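Local coordinates for uncharacterized conserved protein (Staphylococcus epidermidis, PDB 3FRM) that is of unknown function but carries a GNAT acetyltransferase-like domain, so it may transfer acyl groups, and binds a sodium ion in the crystal, at residues P34-P48 against Q67-K81. Sequence-based numbering, arbitrary orientation.
Sequences PLKYASNTWIYKTMP and QSSYHLSFSFPANEK. With SO4 (sulfate ion), chain J.
N40 OD1 takes an N-H from Q67 NE2 at 2.7 Å and another from the backbone of L30. Q67's donor lies above the plane of N40's side-chain carbonyl, not on a lone pair, the two amides being turned 88° apart. Q67 suits this place because its amide also reaches S69 OG, whose hydroxyl donates a hydrogen bond to P34 O; a hydrogen-bonded chain links N40, Q67, S69 and P34. N40 ND2 bonds K36 O and Q33 O, tying down the turn before strand 41-44. H71 suits its place by using both edge and face: with CG between backbone N and carbonyl carbon (chi1 69°), NE2 points at N40 O in the ring plane, 3.0 Å away on a lone pair, while Y37 CD1 rests over the imidazole, 3.4 Å from H71 ND1. A water lies 2.7 Å from H71 ND1.

Strands 41-44 and 72-75 then run parallel, the two strands of a beta-alpha-beta unit whose crossover is helix 50-66. W42 N bonds S73 O, W42 O receives S75 N at 3.0 Å, and Y44 N reaches S75 O. The small hydroxyls of T41 and S73 satisfy each other beside them, OG1 to OG 2.6 Å. On the helix side F74 and W42 form an offset edge-to-face pair, F74 CE1 over the indole, while Y44 lies alongside F76. Side-chain hydrogen bonds thus fix the loops leading into the strands, and aromatic packing seals the sheet against the helix.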
ATOM      1  N   PRO A  34      15.005  22.921 -11.178  1.00 22.81           N
ATOM      2  CA  PRO A  34      14.613  23.214  -9.796  1.00 22.49           C
ATOM      3  C   PRO A  34      13.203  22.722  -9.439  1.00 22.59           C
ATOM      4  O   PRO A  34      12.845  22.687  -8.269  1.00 22.09           O
ATOM      5  CB  PRO A  34      14.724  24.723  -9.719  1.00 21.94           C
ATOM      6  CG  PRO A  34      14.390  25.171 -11.166  1.00 22.73           C
ATOM      7  CD  PRO A  34      14.954  24.097 -12.057  1.00 21.45           C
ATOM      8  N   LEU A  35      12.441  22.291 -10.440  1.00 22.86           N
ATOM      9  CA  LEU A  35      11.097  21.831 -10.223  1.00 22.98           C
ATOM     10  C   LEU A  35      10.952  20.355  -9.891  1.00 22.62           C
ATOM     11  O   LEU A  35       9.865  19.979  -9.482  1.00 21.97           O
ATOM     12  CB  LEU A  35      10.186  22.205 -11.394  1.00 23.31           C
ATOM     13  CG  LEU A  35       9.872  23.702 -11.631  1.00 26.79           C
ATOM     14  CD1 LEU A  35       9.559  24.475 -10.345  1.00 21.88           C
ATOM     15  CD2 LEU A  35      10.974  24.385 -12.412  1.00 28.96           C
ATOM     16  N   LYS A  36      11.998  19.526 -10.053  1.00 23.61           N
ATOM     17  CA  LYS A  36      11.959  18.090  -9.622  1.00 24.73           C
ATOM     18  C   LYS A  36      12.052  17.945  -8.108  1.00 25.37           C
ATOM     19  O   LYS A  36      13.114  18.179  -7.538  1.00 25.97           O
ATOM     20  CB  LYS A  36      13.056  17.222 -10.262  1.00 24.75           C
ATOM     21  CG  LYS A  36      12.866  17.026 -11.755  1.00 28.64           C
ATOM     22  CD  LYS A  36      13.921  16.121 -12.441  1.00 32.78           C
ATOM     23  CE  LYS A  36      13.914  14.652 -11.925  1.00 33.27           C
ATOM     24  NZ  LYS A  36      12.533  14.103 -11.935  1.00 34.88           N
ATOM     25  N   TYR A  37      10.960  17.538  -7.459  1.00 25.67           N
ATOM     26  CA  TYR A  37      10.941  17.439  -5.999  1.00 25.56           C
ATOM     27  C   TYR A  37      11.940  16.427  -5.465  1.00 26.24           C
ATOM     28  O   TYR A  37      12.559  16.701  -4.447  1.00 28.22           O
ATOM     29  CB  TYR A  37       9.559  17.081  -5.475  1.00 25.36           C
ATOM     30  CG  TYR A  37       8.503  18.099  -5.795  1.00 22.74           C
ATOM     31  CD1 TYR A  37       8.840  19.383  -6.084  1.00 22.83           C
ATOM     32  CD2 TYR A  37       7.156  17.769  -5.777  1.00 25.16           C
ATOM     33  CE1 TYR A  37       7.878  20.330  -6.388  1.00 20.69           C
ATOM     34  CE2 TYR A  37       6.159  18.724  -6.023  1.00 19.82           C
ATOM     35  CZ  TYR A  37       6.539  19.988  -6.347  1.00 21.22           C
ATOM     36  OH  TYR A  37       5.590  20.952  -6.604  1.00 20.73           O
ATOM     37  N   ALA A  38      12.110  15.272  -6.118  1.00 25.36           N
ATOM     38  CA  ALA A  38      13.051  14.231  -5.626  1.00 24.62           C
ATOM     39  C   ALA A  38      14.579  14.536  -5.728  1.00 24.25           C
ATOM     40  O   ALA A  38      15.398  13.831  -5.084  1.00 25.75           O
ATOM     41  CB  ALA A  38      12.732  12.794  -6.272  1.00 23.19           C
ATOM     42  N   SER A  39      14.956  15.519  -6.559  1.00 22.05           N
ATOM     43  CA  SER A  39      16.338  15.935  -6.738  1.00 19.59           C
ATOM     44  C   SER A  39      16.659  17.167  -5.882  1.00 18.06           C
ATOM     45  O   SER A  39      17.801  17.619  -5.877  1.00 17.95           O
ATOM     46  CB  SER A  39      16.585  16.304  -8.199  1.00 19.79           C
ATOM     47  OG  SER A  39      15.876  15.452  -9.068  1.00 19.84           O
ATOM     48  N   ASN A  40      15.669  17.738  -5.201  1.00 15.81           N
ATOM     49  CA  ASN A  40      15.882  18.932  -4.408  1.00 15.25           C
ATOM     50  C   ASN A  40      15.370  18.761  -2.965  1.00 15.32           C
ATOM     51  O   ASN A  40      14.215  19.033  -2.637  1.00 16.39           O
ATOM     52  CB  ASN A  40      15.288  20.167  -5.100  1.00 14.87           C
ATOM     53  CG  ASN A  40      15.923  20.457  -6.508  1.00 16.20           C
ATOM     54  OD1 ASN A  40      17.000  21.049  -6.597  1.00 20.73           O
ATOM     55  ND2 ASN A  40      15.219  20.091  -7.593  1.00 12.45           N
ATOM     56  N   THR A  41      16.237  18.323  -2.074  1.00 15.35           N
ATOM     57  CA  THR A  41      15.731  17.870  -0.801  1.00 16.13           C
ATOM     58  C   THR A  41      16.863  17.700   0.210  1.00 16.01           C
ATOM     59  O   THR A  41      18.028  17.611  -0.152  1.00 15.32           O
ATOM     60  CB  THR A  41      14.934  16.516  -1.003  1.00 17.47           C
ATOM     61  OG1 THR A  41      14.059  16.277   0.121  1.00 21.87           O
ATOM     62  CG2 THR A  41      15.866  15.327  -1.246  1.00 14.56           C
ATOM     63  N   TRP A  42      16.496  17.665   1.486  1.00 15.89           N
ATOM     64  CA  TRP A  42      17.398  17.365   2.538  1.00 15.80           C
ATOM     65  C   TRP A  42      17.165  15.914   3.003  1.00 15.01           C
ATOM     66  O   TRP A  42      16.031  15.548   3.258  1.00 13.25           O
ATOM     67  CB  TRP A  42      17.088  18.267   3.727  1.00 16.05           C
ATOM     68  CG  TRP A  42      17.680  19.579   3.701  1.00 19.44           C
ATOM     69  CD1 TRP A  42      17.730  20.469   2.621  1.00 20.60           C
ATOM     70  CD2 TRP A  42      18.219  20.277   4.822  1.00 18.78           C
ATOM     71  NE1 TRP A  42      18.318  21.654   3.029  1.00 22.04           N
ATOM     72  CE2 TRP A  42      18.612  21.572   4.368  1.00 20.08           C
ATOM     73  CE3 TRP A  42      18.406  19.946   6.158  1.00 18.33           C
ATOM     74  CZ2 TRP A  42      19.202  22.514   5.207  1.00 19.23           C
ATOM     75  CZ3 TRP A  42      18.996  20.889   6.981  1.00 17.70           C
ATOM     76  CH2 TRP A  42      19.401  22.149   6.498  1.00 16.39           C
ATOM     77  N   ILE A  43      18.236  15.125   3.119  1.00 15.36           N
ATOM     78  CA  ILE A  43      18.171  13.774   3.668  1.00 15.14           C
ATOM     79  C   ILE A  43      18.802  13.851   5.069  1.00 16.16           C
ATOM     80  O   ILE A  43      19.995  14.007   5.194  1.00 16.14           O
ATOM     81  CB  ILE A  43      18.974  12.791   2.825  1.00 15.86           C
ATOM     82  CG1 ILE A  43      18.706  12.964   1.315  1.00 16.56           C
ATOM     83  CG2 ILE A  43      18.733  11.303   3.241  1.00 12.96           C
ATOM     84  CD1 ILE A  43      17.305  12.712   0.893  1.00 14.71           C
ATOM     85  N   TYR A  44      18.019  13.745   6.134  1.00 16.69           N
ATOM     86  CA  TYR A  44      18.625  13.747   7.472  1.00 17.20           C
ATOM     87  C   TYR A  44      19.322  12.414   7.746  1.00 18.59           C
ATOM     88  O   TYR A  44      18.835  11.360   7.344  1.00 19.09           O
ATOM     89  CB  TYR A  44      17.594  13.990   8.583  1.00 16.32           C
ATOM     90  CG  TYR A  44      17.117  15.422   8.751  1.00 17.14           C
ATOM     91  CD1 TYR A  44      17.951  16.407   9.274  1.00 16.84           C
ATOM     92  CD2 TYR A  44      15.830  15.778   8.428  1.00 18.26           C
ATOM     93  CE1 TYR A  44      17.533  17.697   9.440  1.00 16.19           C
ATOM     94  CE2 TYR A  44      15.385  17.125   8.614  1.00 21.70           C
ATOM     95  CZ  TYR A  44      16.250  18.050   9.099  1.00 18.97           C
ATOM     96  OH  TYR A  44      15.812  19.316   9.280  1.00 17.61           O
ATOM     97  N   LYS A  45      20.446  12.487   8.452  1.00 19.14           N
ATOM     98  CA  LYS A  45      21.110  11.345   9.013  1.00 19.66           C
ATOM     99  C   LYS A  45      20.819  11.216  10.513  1.00 19.70           C
ATOM    100  O   LYS A  45      20.656  10.103  11.026  1.00 19.81           O
ATOM    101  CB  LYS A  45      22.595  11.453   8.734  1.00 19.81           C
ATOM    102  CG  LYS A  45      22.862  11.112   7.262  1.00 21.99           C
ATOM    103  CD  LYS A  45      24.102  11.772   6.657  1.00 21.58           C
ATOM    104  CE  LYS A  45      25.327  10.911   6.863  1.00 22.00           C
ATOM    105  NZ  LYS A  45      26.548  11.749   6.680  1.00 25.06           N
ATOM    106  N   THR A  46      20.698  12.340  11.206  1.00 19.39           N
ATOM    107  CA  THR A  46      20.219  12.323  12.594  1.00 19.70           C
ATOM    108  C   THR A  46      19.015  13.255  12.790  1.00 19.07           C
ATOM    109  O   THR A  46      18.899  14.270  12.151  1.00 19.77           O
ATOM    110  CB  THR A  46      21.333  12.638  13.595  1.00 18.89           C
ATOM    111  OG1 THR A  46      21.971  13.849  13.173  1.00 20.32           O
ATOM    112  CG2 THR A  46      22.355  11.525  13.595  1.00 19.13           C
HETATM  113  N   MSE A  47      18.128  12.879  13.692  1.00 19.53           N
HETATM  114  CA  MSE A  47      16.924  13.633  14.028  1.00 20.95           C
HETATM  115  C   MSE A  47      17.160  15.034  14.527  1.00 19.35           C
HETATM  116  O   MSE A  47      17.730  15.211  15.587  1.00 19.54           O
HETATM  117  CB  MSE A  47      16.154  12.910  15.139  1.00 21.83           C
HETATM  118  CG  MSE A  47      15.134  11.932  14.632  1.00 27.03           C
HETATM  119 SE   MSE A  47      13.571  12.758  13.709  0.85 39.43          SE
HETATM  120  CE  MSE A  47      12.741  11.001  13.357  1.00 27.61           C
ATOM    121  N   PRO A  48      16.677  16.032  13.789  1.00 18.47           N
ATOM    122  CA  PRO A  48      16.723  17.394  14.281  1.00 18.05           C
ATOM    123  C   PRO A  48      15.771  17.557  15.468  1.00 18.13           C
ATOM    124  O   PRO A  48      14.751  16.909  15.493  1.00 18.78           O
ATOM    125  CB  PRO A  48      16.210  18.208  13.079  1.00 18.33           C
ATOM    126  CG  PRO A  48      15.322  17.298  12.332  1.00 16.67           C
ATOM    127  CD  PRO A  48      15.987  15.933  12.491  1.00 19.22           C
ATOM    128  N   GLN A  67      17.104  29.348  -6.596  1.00 15.39           N
ATOM    129  CA  GLN A  67      17.154  28.684  -7.895  1.00 15.10           C
ATOM    130  C   GLN A  67      15.749  28.530  -8.460  1.00 15.68           C
ATOM    131  O   GLN A  67      15.557  27.752  -9.373  1.00 15.43           O
ATOM    132  CB  GLN A  67      17.879  27.290  -7.825  1.00 14.87           C
ATOM    133  CG  GLN A  67      17.215  26.234  -6.907  1.00 13.05           C
ATOM    134  CD  GLN A  67      17.877  24.824  -6.935  1.00 16.38           C
ATOM    135  OE1 GLN A  67      19.099  24.691  -7.128  1.00 17.34           O
ATOM    136  NE2 GLN A  67      17.070  23.773  -6.702  1.00 11.38           N
ATOM    137  N   SER A  68      14.757  29.253  -7.912  1.00 16.13           N
ATOM    138  CA  SER A  68      13.398  29.142  -8.419  1.00 15.48           C
ATOM    139  C   SER A  68      12.786  27.746  -8.241  1.00 15.65           C
ATOM    140  O   SER A  68      12.041  27.289  -9.119  1.00 15.85           O
ATOM    141  CB  SER A  68      13.377  29.518  -9.919  1.00 16.55           C
ATOM    142  OG  SER A  68      13.778  30.879 -10.112  1.00 17.24           O
ATOM    143  N   SER A  69      13.145  27.059  -7.148  1.00 15.44           N
ATOM    144  CA  SER A  69      12.452  25.894  -6.627  1.00 14.66           C
ATOM    145  C   SER A  69      11.400  26.435  -5.633  1.00 15.25           C
ATOM    146  O   SER A  69      11.673  27.400  -4.896  1.00 15.19           O
ATOM    147  CB  SER A  69      13.454  25.065  -5.833  1.00 15.36           C
ATOM    148  OG  SER A  69      14.178  24.124  -6.643  1.00 18.65           O
ATOM    149  N   TYR A  70      10.204  25.864  -5.587  1.00 14.58           N
ATOM    150  CA  TYR A  70       9.147  26.497  -4.779  1.00 15.31           C
ATOM    151  C   TYR A  70       8.545  25.589  -3.726  1.00 14.65           C
ATOM    152  O   TYR A  70       7.555  25.969  -3.084  1.00 14.69           O
ATOM    153  CB  TYR A  70       8.040  27.108  -5.654  1.00 14.17           C
ATOM    154  CG  TYR A  70       8.591  28.064  -6.695  1.00 17.04           C
ATOM    155  CD1 TYR A  70       9.172  29.281  -6.317  1.00 15.51           C
ATOM    156  CD2 TYR A  70       8.529  27.741  -8.061  1.00 18.98           C
ATOM    157  CE1 TYR A  70       9.682  30.148  -7.243  1.00 16.89           C
ATOM    158  CE2 TYR A  70       9.024  28.596  -9.011  1.00 16.69           C
ATOM    159  CZ  TYR A  70       9.599  29.799  -8.592  1.00 19.46           C
ATOM    160  OH  TYR A  70      10.111  30.619  -9.536  1.00 19.05           O
ATOM    161  N   HIS A  71       9.169  24.432  -3.500  1.00 14.12           N
ATOM    162  CA  HIS A  71       8.653  23.477  -2.561  1.00 14.00           C
ATOM    163  C   HIS A  71       9.634  23.331  -1.400  1.00 16.45           C
ATOM    164  O   HIS A  71      10.718  23.907  -1.414  1.00 15.80           O
ATOM    165  CB  HIS A  71       8.535  22.165  -3.292  1.00 15.58           C
ATOM    166  CG  HIS A  71       9.859  21.579  -3.634  1.00 16.15           C
ATOM    167  ND1 HIS A  71      10.565  21.959  -4.758  1.00 14.59           N
ATOM    168  CD2 HIS A  71      10.640  20.687  -2.966  1.00 16.31           C
ATOM    169  CE1 HIS A  71      11.710  21.288  -4.788  1.00 20.54           C
ATOM    170  NE2 HIS A  71      11.781  20.506  -3.715  1.00 19.14           N
ATOM    171  N   LEU A  72       9.287  22.478  -0.421  1.00 16.82           N
ATOM    172  CA  LEU A  72      10.163  22.169   0.671  1.00 17.64           C
ATOM    173  C   LEU A  72      10.070  20.662   0.944  1.00 18.18           C
ATOM    174  O   LEU A  72       8.983  20.097   0.890  1.00 18.51           O
ATOM    175  CB  LEU A  72       9.736  22.928   1.934  1.00 16.60           C
ATOM    176  CG  LEU A  72       9.781  24.426   2.077  1.00 18.98           C
ATOM    177  CD1 LEU A  72       9.619  24.765   3.587  1.00 15.47           C
ATOM    178  CD2 LEU A  72      11.103  24.954   1.571  1.00 19.24           C
ATOM    179  N   SER A  73      11.187  20.016   1.268  1.00 17.74           N
ATOM    180  CA  SER A  73      11.114  18.620   1.549  1.00 18.08           C
ATOM    181  C   SER A  73      12.284  18.018   2.359  1.00 17.28           C
ATOM    182  O   SER A  73      13.409  18.433   2.216  1.00 17.56           O
ATOM    183  CB  SER A  73      10.874  17.876   0.244  1.00 18.81           C
ATOM    184  OG  SER A  73      12.023  17.841  -0.527  1.00 22.44           O
ATOM    185  N   PHE A  74      11.980  17.020   3.182  1.00 15.51           N
ATOM    186  CA  PHE A  74      12.940  16.390   4.035  1.00 15.12           C
ATOM    187  C   PHE A  74      12.593  14.935   4.160  1.00 15.35           C
ATOM    188  O   PHE A  74      11.418  14.567   4.131  1.00 13.95           O
ATOM    189  CB  PHE A  74      12.887  17.021   5.444  1.00 15.23           C
ATOM    190  CG  PHE A  74      12.989  18.562   5.444  1.00 15.45           C
ATOM    191  CD1 PHE A  74      14.186  19.192   5.718  1.00 14.09           C
ATOM    192  CD2 PHE A  74      11.888  19.355   5.140  1.00 16.30           C
ATOM    193  CE1 PHE A  74      14.283  20.615   5.718  1.00 14.88           C
ATOM    194  CE2 PHE A  74      11.990  20.769   5.112  1.00 16.71           C
ATOM    195  CZ  PHE A  74      13.177  21.386   5.417  1.00 13.03           C
ATOM    196  N   SER A  75      13.636  14.109   4.274  1.00 15.78           N
ATOM    197  CA  SER A  75      13.551  12.729   4.713  1.00 16.97           C
ATOM    198  C   SER A  75      14.174  12.684   6.063  1.00 16.30           C
ATOM    199  O   SER A  75      15.145  13.392   6.277  1.00 15.98           O
ATOM    200  CB  SER A  75      14.435  11.846   3.877  1.00 15.73           C
ATOM    201  OG  SER A  75      13.946  11.885   2.616  1.00 22.90           O
ATOM    202  N   PHE A  76      13.700  11.765   6.902  1.00 15.62           N
ATOM    203  CA  PHE A  76      14.231  11.607   8.224  1.00 14.90           C
ATOM    204  C   PHE A  76      15.067  10.321   8.317  1.00 15.22           C
ATOM    205  O   PHE A  76      15.223   9.593   7.341  1.00 17.23           O
ATOM    206  CB  PHE A  76      13.092  11.712   9.267  1.00 15.43           C
ATOM    207  CG  PHE A  76      12.512  13.091   9.379  1.00 13.90           C
ATOM    208  CD1 PHE A  76      13.077  14.019  10.198  1.00 17.36           C
ATOM    209  CD2 PHE A  76      11.413  13.465   8.629  1.00 16.53           C
ATOM    210  CE1 PHE A  76      12.545  15.335  10.277  1.00 18.89           C
ATOM    211  CE2 PHE A  76      10.886  14.731   8.689  1.00 17.00           C
ATOM    212  CZ  PHE A  76      11.454  15.682   9.521  1.00 18.53           C
ATOM    213  N   PRO A  77      15.659  10.052   9.479  1.00 15.00           N
ATOM    214  CA  PRO A  77      16.613   8.928   9.490  1.00 14.85           C
ATOM    215  C   PRO A  77      15.933   7.572   9.284  1.00 14.65           C
ATOM    216  O   PRO A  77      14.805   7.354   9.707  1.00 15.31           O
ATOM    217  CB  PRO A  77      17.206   9.001  10.878  1.00 13.62           C
ATOM    218  CG  PRO A  77      17.004  10.559  11.246  1.00 16.42           C
ATOM    219  CD  PRO A  77      15.683  10.869  10.711  1.00 13.06           C
ATOM    220  N   ALA A  78      16.608   6.681   8.607  1.00 14.71           N
ATOM    221  CA  ALA A  78      16.163   5.273   8.524  1.00 14.56           C
ATOM    222  C   ALA A  78      15.642   4.690   9.833  1.00 14.53           C
ATOM    223  O   ALA A  78      16.301   4.756  10.864  1.00 14.17           O
ATOM    224  CB  ALA A  78      17.268   4.422   7.991  1.00 13.59           C
ATOM    225  N   ASN A  79      14.420   4.174   9.779  1.00 14.43           N
ATOM    226  CA  ASN A  79      13.860   3.473  10.899  1.00 15.38           C
ATOM    227  C   ASN A  79      13.717   4.322  12.166  1.00 15.90           C
ATOM    228  O   ASN A  79      13.698   3.802  13.254  1.00 15.77           O
ATOM    229  CB  ASN A  79      14.697   2.235  11.188  1.00 14.69           C
ATOM    230  CG  ASN A  79      14.885   1.425   9.952  1.00 13.39           C
ATOM    231  OD1 ASN A  79      13.925   0.982   9.372  1.00 17.62           O
ATOM    232  ND2 ASN A  79      16.102   1.310   9.488  1.00  9.51           N
ATOM    233  N   GLU A  80      13.591   5.623  12.011  1.00 17.25           N
ATOM    234  CA  GLU A  80      13.301   6.467  13.169  1.00 19.00           C
ATOM    235  C   GLU A  80      11.923   7.133  13.080  1.00 18.98           C
ATOM    236  O   GLU A  80      11.627   7.733  12.069  1.00 19.34           O
ATOM    237  CB  GLU A  80      14.409   7.506  13.317  1.00 19.58           C
ATOM    238  CG  GLU A  80      15.697   6.870  13.919  1.00 21.20           C
ATOM    239  CD  GLU A  80      16.845   7.854  14.075  1.00 25.08           C
ATOM    240  OE1 GLU A  80      16.641   8.984  14.574  1.00 27.66           O
ATOM    241  OE2 GLU A  80      17.978   7.493  13.694  1.00 28.03           O
ATOM    242  N   LYS A  81      11.113   6.953  14.127  1.00 18.58           N
ATOM    243  CA  LYS A  81       9.858   7.642  14.423  1.00 18.98           C
ATOM    244  C   LYS A  81      10.162   9.055  14.862  1.00 18.76           C
ATOM    245  O   LYS A  81      11.117   9.248  15.566  1.00 20.34           O
ATOM    246  CB  LYS A  81       9.145   6.956  15.619  1.00 19.27           C
ATOM    247  CG  LYS A  81       8.659   5.492  15.381  1.00 20.02           C
ATOM    248  CD  LYS A  81       7.717   5.406  14.132  1.00 23.74           C
ATOM    249  CE  LYS A  81       6.313   5.963  14.381  1.00 25.23           C
ATOM    250  NZ  LYS A  81       5.610   5.254  15.506  1.00 26.78           N
TER
HETATM  251  S   SO4 J 253       2.008   4.480  15.304  1.00 45.17           S
HETATM  252  O1  SO4 J 253       2.243   3.754  14.067  1.00 43.44           O
HETATM  253  O2  SO4 J 253       2.907   5.629  15.370  1.00 41.22           O
HETATM  254  O3  SO4 J 253       0.622   4.960  15.333  1.00 46.84           O
HETATM  255  O4  SO4 J 253       2.105   3.626  16.484  1.00 44.52           O
HETATM  256  O   HOH W   1       9.952  23.484  -6.855  1.00 14.32           O
HETATM  257  O   HOH W   2      16.961  10.393   5.592  1.00 18.49           O
HETATM  258  O   HOH W   3      20.563   8.548  12.995  1.00 21.44           O